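Side-chain contacts in Xcc_ctr_pt (Xanthomonas campestris pv. campestris, PDB 6NJW), which probably acts as a metal-dependent nuclease of the Class 2 OLD family, this chain being the C-terminal region that carries the Toprim catalytic domain: residues L158-E161 with T162-L166; R96-N99 with V100-I104. All coordinates share one frame; numbering follows the deposited sequence.

Contact 1: L158-E161 with T162-L166; sequences LRRE and TLNAL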
loop_
_atom_site.group_PDB
_atom_site.type_symbol
_atom_site.label_atom_id
_atom_site.label_comp_id
_atom_site.label_asym_id
_atom_site.label_seq_id
_atom_site.Cartn_x
_atom_site.Cartn_y
_atom_site.Cartn_z
ATOM N N LEU A 158 27.066 9.709 -3.811
ATOM C CA LEU A 158 26.917 9.657 -2.364
ATOM C C LEU A 158 28.286 9.653 -1.693
ATOM O O LEU A 158 29.227 9.009 -2.166
ATOM C CB LEU A 158 26.125 8.413 -1.935
ATOM C CG LEU A 158 24.605 8.466 -2.135
ATOM C CD1 LEU A 158 23.963 7.140 -1.773
ATOM C CD2 LEU A 158 23.985 9.623 -1.333
ATOM N N ARG A 159 28.393 10.386 -0.589
ATOM C CA ARG A 159 29.631 10.404 0.175
ATOM C C ARG A 159 29.927 9.020 0.736
ATOM O O ARG A 159 29.022 8.221 0.987
ATOM C CB ARG A 159 29.539 11.421 1.307
ATOM C CG ARG A 159 29.404 12.848 0.807
ATOM C CD ARG A 159 28.902 13.752 1.902
ATOM N NE ARG A 159 29.932 13.990 2.901
ATOM C CZ ARG A 159 29.834 14.902 3.864
ATOM N NH1 ARG A 159 30.821 15.064 4.737
ATOM N NH2 ARG A 159 28.743 15.652 3.956
ATOM N N ARG A 160 31.220 8.754 0.948
ATOM C CA ARG A 160 31.650 7.423 1.359
ATOM C C ARG A 160 31.013 7.023 2.687
ATOM O O ARG A 160 30.679 5.852 2.896
ATOM C CB ARG A 160 33.180 7.376 1.438
ATOM C CG ARG A 160 33.749 6.174 2.178
ATOM C CD ARG A 160 33.754 4.907 1.310
ATOM N NE ARG A 160 33.701 5.171 -0.131
ATOM C CZ ARG A 160 33.307 4.279 -1.041
ATOM N NH1 ARG A 160 32.927 3.065 -0.660
ATOM N NH2 ARG A 160 33.292 4.595 -2.332
ATOM N N GLU A 161 30.813 7.986 3.590
ATOM C CA GLU A 161 30.146 7.687 4.857
ATOM C C GLU A 161 28.760 7.098 4.623
ATOM O O GLU A 161 28.374 6.112 5.265
ATOM C CB GLU A 161 30.043 8.958 5.710
ATOM C CG GLU A 161 31.343 9.358 6.409
ATOM C CD GLU A 161 32.145 10.408 5.643
ATOM O OE1 GLU A 161 32.090 10.422 4.387
ATOM O OE2 GLU A 161 32.828 11.225 6.307
ATOM N N THR A 162 28.000 7.694 3.703
ATOM C CA THR A 162 26.644 7.229 3.448
ATOM C C THR A 162 26.659 5.880 2.750
ATOM O O THR A 162 25.827 5.015 3.045
ATOM C CB THR A 162 25.892 8.261 2.614
ATOM O OG1 THR A 162 25.816 9.488 3.345
ATOM C CG2 THR A 162 24.482 7.770 2.298
ATOM N N LEU A 163 27.593 5.688 1.821
ATOM C CA LEU A 163 27.760 4.380 1.198
ATOM C C LEU A 163 28.067 3.310 2.236
ATOM O O LEU A 163 27.526 2.201 2.171
ATOM C CB LEU A 163 28.864 4.444 0.147
ATOM C CG LEU A 163 28.478 5.277 -1.075
ATOM C CD1 LEU A 163 29.630 5.386 -2.065
ATOM C CD2 LEU A 163 27.244 4.669 -1.736
ATOM N N ASN A 164 28.926 3.625 3.208
ATOM C CA ASN A 164 29.262 2.650 4.241
ATOM C C ASN A 164 28.053 2.315 5.100
ATOM O O ASN A 164 27.841 1.152 5.454
ATOM C CB ASN A 164 30.404 3.171 5.118
ATOM C CG ASN A 164 31.726 3.181 4.395
ATOM O OD1 ASN A 164 31.931 2.419 3.452
ATOM N ND2 ASN A 164 32.633 4.052 4.824
ATOM N N ALA A 165 27.261 3.323 5.469
ATOM C CA ALA A 165 26.056 3.041 6.240
ATOM C C ALA A 165 25.107 2.159 5.441
ATOM O O ALA A 165 24.489 1.241 5.990
ATOM C CB ALA A 165 25.368 4.341 6.653
ATOM N N LEU A 166 25.005 2.415 4.135
ATOM C CA LEU A 166 24.122 1.638 3.275
ATOM C C LEU A 166 24.575 0.185 3.206
ATOM O O LEU A 166 23.767 -0.738 3.371
ATOM C CB LEU A 166 24.089 2.255 1.875
ATOM C CG LEU A 166 23.099 1.666 0.862
ATOM C CD1 LEU A 166 21.720 1.506 1.475
ATOM C CD2 LEU A 166 23.030 2.516 -0.396
#
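A hydrophobic staple marks the start of helix 160-171, joining L158 to L163. R159 is the N-cap residue, so L158 lies one place before the cap and L163 four places after it. CB of L158 meets CD2 of L163 at 3.9 Å. The other methyl of L163, CD1, lies 3.6 Å from the backbone O of L158. The chain is thus held against the first helical turn by one leucine on each side of the cap. L158 also reaches T162, its CD2 being 4.1 Å from CG2 of the threonine. T162 turns that methyl anti to its own backbone N, with OG1 beside the N. L158 touches I151 of helix 134-154 and L184 of helix 178-188, and L163 touches R152 of helix 134-154. Both staple leucines therefore touch neighbouring helices, although the contact as a whole is at the surface. T162 also touches L184.

The first turn closes through R159 O, which takes a hydrogen bond from L163 N at 3.0 Å and a weak one from T162 N. N164 N and A165 N continue the helical pattern to R160 O and E161 O.

R160 starts away from the next turn, with CG anti to its N (chi1 166°), and then bends at chi2 and chi3. These bends carry the guanidinium back over L163. CD1 of L163 lies 3.7 Å above one face of the R160 guanidinium, displaced toward the rim on the NH2 side. N164 OD1 is at the guanidinium edge, near its plane, while the amide plane is turned 60° from the guanidinium. The amide crosses the aliphatic part of R160 at a slant, with N164 ND2 3.6 Å from R160 CG.

Contact 2: R96-N99 with V100-I104; sequences RLIN and VLDVI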
loop_
_atom_site.group_PDB
_atom_site.type_symbol
_atom_site.label_atom_id
_atom_site.label_comp_id
_atom_site.label_asym_id
_atom_site.label_seq_id
_atom_site.Cartn_x
_atom_site.Cartn_y
_atom_site.Cartn_z
ATOM N N ARG A 96 -8.614 7.880 11.457
ATOM C CA ARG A 96 -8.672 7.707 10.011
ATOM C C ARG A 96 -9.634 6.589 9.624
ATOM O O ARG A 96 -10.421 6.740 8.684
ATOM C CB ARG A 96 -7.261 7.439 9.484
ATOM C CG ARG A 96 -7.132 7.197 7.980
ATOM C CD ARG A 96 -5.712 6.709 7.656
ATOM N NE ARG A 96 -4.735 7.434 8.471
ATOM C CZ ARG A 96 -3.589 6.929 8.918
ATOM N NH1 ARG A 96 -3.251 5.680 8.631
ATOM N NH2 ARG A 96 -2.777 7.679 9.656
ATOM N N LEU A 97 -9.622 5.477 10.369
ATOM C CA LEU A 97 -10.489 4.352 10.038
ATOM C C LEU A 97 -11.906 4.538 10.566
ATOM O O LEU A 97 -12.857 4.069 9.942
ATOM C CB LEU A 97 -9.899 3.041 10.578
ATOM C CG LEU A 97 -8.672 2.511 9.835
ATOM C CD1 LEU A 97 -8.187 1.187 10.432
ATOM C CD2 LEU A 97 -8.975 2.354 8.353
ATOM N N ILE A 98 -12.084 5.207 11.702
ATOM C CA ILE A 98 -13.445 5.550 12.117
ATOM C C ILE A 98 -14.096 6.464 11.082
ATOM O O ILE A 98 -15.291 6.340 10.781
ATOM C CB ILE A 98 -13.434 6.188 13.520
ATOM C CG1 ILE A 98 -13.109 5.122 14.575
ATOM C CG2 ILE A 98 -14.784 6.841 13.819
ATOM C CD1 ILE A 98 -12.886 5.684 15.964
ATOM N N ASN A 99 -13.313 7.372 10.502
ATOM C CA ASN A 99 -13.861 8.286 9.503
ATOM C C ASN A 99 -14.400 7.537 8.289
ATOM O O ASN A 99 -15.452 7.907 7.746
ATOM C CB ASN A 99 -12.801 9.306 9.097
ATOM C CG ASN A 99 -12.662 10.426 10.122
ATOM O OD1 ASN A 99 -13.579 10.675 10.893
ATOM N ND2 ASN A 99 -11.507 11.078 10.148
ATOM N N VAL A 100 -13.726 6.460 7.861
ATOM C CA VAL A 100 -14.302 5.691 6.753
ATOM C C VAL A 100 -15.342 4.680 7.231
ATOM O O VAL A 100 -16.292 4.381 6.497
ATOM C CB VAL A 100 -13.213 5.012 5.897
ATOM C CG1 VAL A 100 -12.371 6.064 5.195
ATOM C CG2 VAL A 100 -12.330 4.097 6.728
ATOM N N LEU A 101 -15.213 4.137 8.447
ATOM C CA LEU A 101 -16.231 3.194 8.897
ATOM C C LEU A 101 -17.573 3.883 9.116
ATOM O O LEU A 101 -18.625 3.269 8.900
ATOM C CB LEU A 101 -15.777 2.478 10.167
ATOM C CG LEU A 101 -14.689 1.405 10.005
ATOM C CD1 LEU A 101 -14.088 1.047 11.359
ATOM C CD2 LEU A 101 -15.222 0.163 9.320
ATOM N N ASP A 102 -17.556 5.159 9.519
ATOM C CA ASP A 102 -18.798 5.928 9.611
ATOM C C ASP A 102 -19.506 6.025 8.265
ATOM O O ASP A 102 -20.736 6.115 8.219
ATOM C CB ASP A 102 -18.518 7.330 10.140
ATOM C CG ASP A 102 -18.201 7.349 11.620
ATOM O OD1 ASP A 102 -18.474 6.349 12.315
ATOM O OD2 ASP A 102 -17.663 8.375 12.078
ATOM N N VAL A 103 -18.752 6.013 7.165
ATOM C CA VAL A 103 -19.349 6.017 5.831
ATOM C C VAL A 103 -19.789 4.613 5.425
ATOM O O VAL A 103 -20.945 4.386 5.047
ATOM C CB VAL A 103 -18.352 6.609 4.812
ATOM C CG1 VAL A 103 -18.918 6.546 3.398
ATOM C CG2 VAL A 103 -17.961 8.040 5.194
ATOM N N ILE A 104 -18.872 3.643 5.472
ATOM C CA ILE A 104 -19.195 2.328 4.928
ATOM C C ILE A 104 -20.105 1.529 5.856
ATOM O O ILE A 104 -20.752 0.575 5.409
ATOM C CB ILE A 104 -17.910 1.540 4.619
ATOM C CG1 ILE A 104 -18.196 0.399 3.642
ATOM C CG2 ILE A 104 -17.308 0.972 5.903
ATOM C CD1 ILE A 104 -18.271 0.840 2.190
#
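The carboxylate of D102 turns one face toward I98, one helical turn earlier. The backbone O of I98 stands almost directly above the carboxylate carbon, 3.2 Å from D102 CG. I98 CG2 is on the same side of the plane but out past the rim, 3.7 Å from D102 OD2. The two side chains run side by side and point the same way. Two oxygen acceptors so near each other would probably gain little from the approach. D102 OD1, however, has a hydrogen bond to H110 ND1, which helps to fix the rotation of the group. D102 N also bonds to I98 O, at 2.8 Å.

These residues belong to the last turns of helix 93-104, in the Toprim part of the chain. The helix packs against helices 62-68 and 115-123 and strand 127-130. L97 touches V118, I119 and V129, and V100 touches V65 and Y127. At its earlier end R96 extends to the metal-binding acidic cluster, with a salt bridge to D84 and a hydrogen bond from NH1 to D82 O.

L97 and V100 meet through methyls, CD2 to CG2 at 4.1 Å. V100 CG2 sits between its own backbone N and carbonyl carbon (chi1 -66° places CG1 beside the N). That position brings V100 CG2 to 3.3 Å from L97 O. L97 O also accepts a hydrogen bond from L101 N at 2.8 Å. L101 CG lies 3.2 Å from L97 O, so apolar carbon crowds round a bonded carbonyl. Two residues further along, V103 CG2 lies 3.6 Å from N99 O.

Overall arrangement
Contact 2 comes first along the chain and contact 1 follows it. Their centres are about 43 Å apart, on opposite sides of the chain's centre, and their nearest atoms are about 26 Å apart. They share no helix or strand. Contact 2 lies in helix 93-104, which follows strand 77-82 and packs beside the four-stranded parallel sheet. It is buried, and its R96 end lies close to the magnesium-binding residues. Contact 1 opens helix 160-171 among the later helices, at the surface and away from those residues. One contact thus belongs to the Toprim core around the presumed nuclease site, the other to the helical part, where a platinum ion was bound.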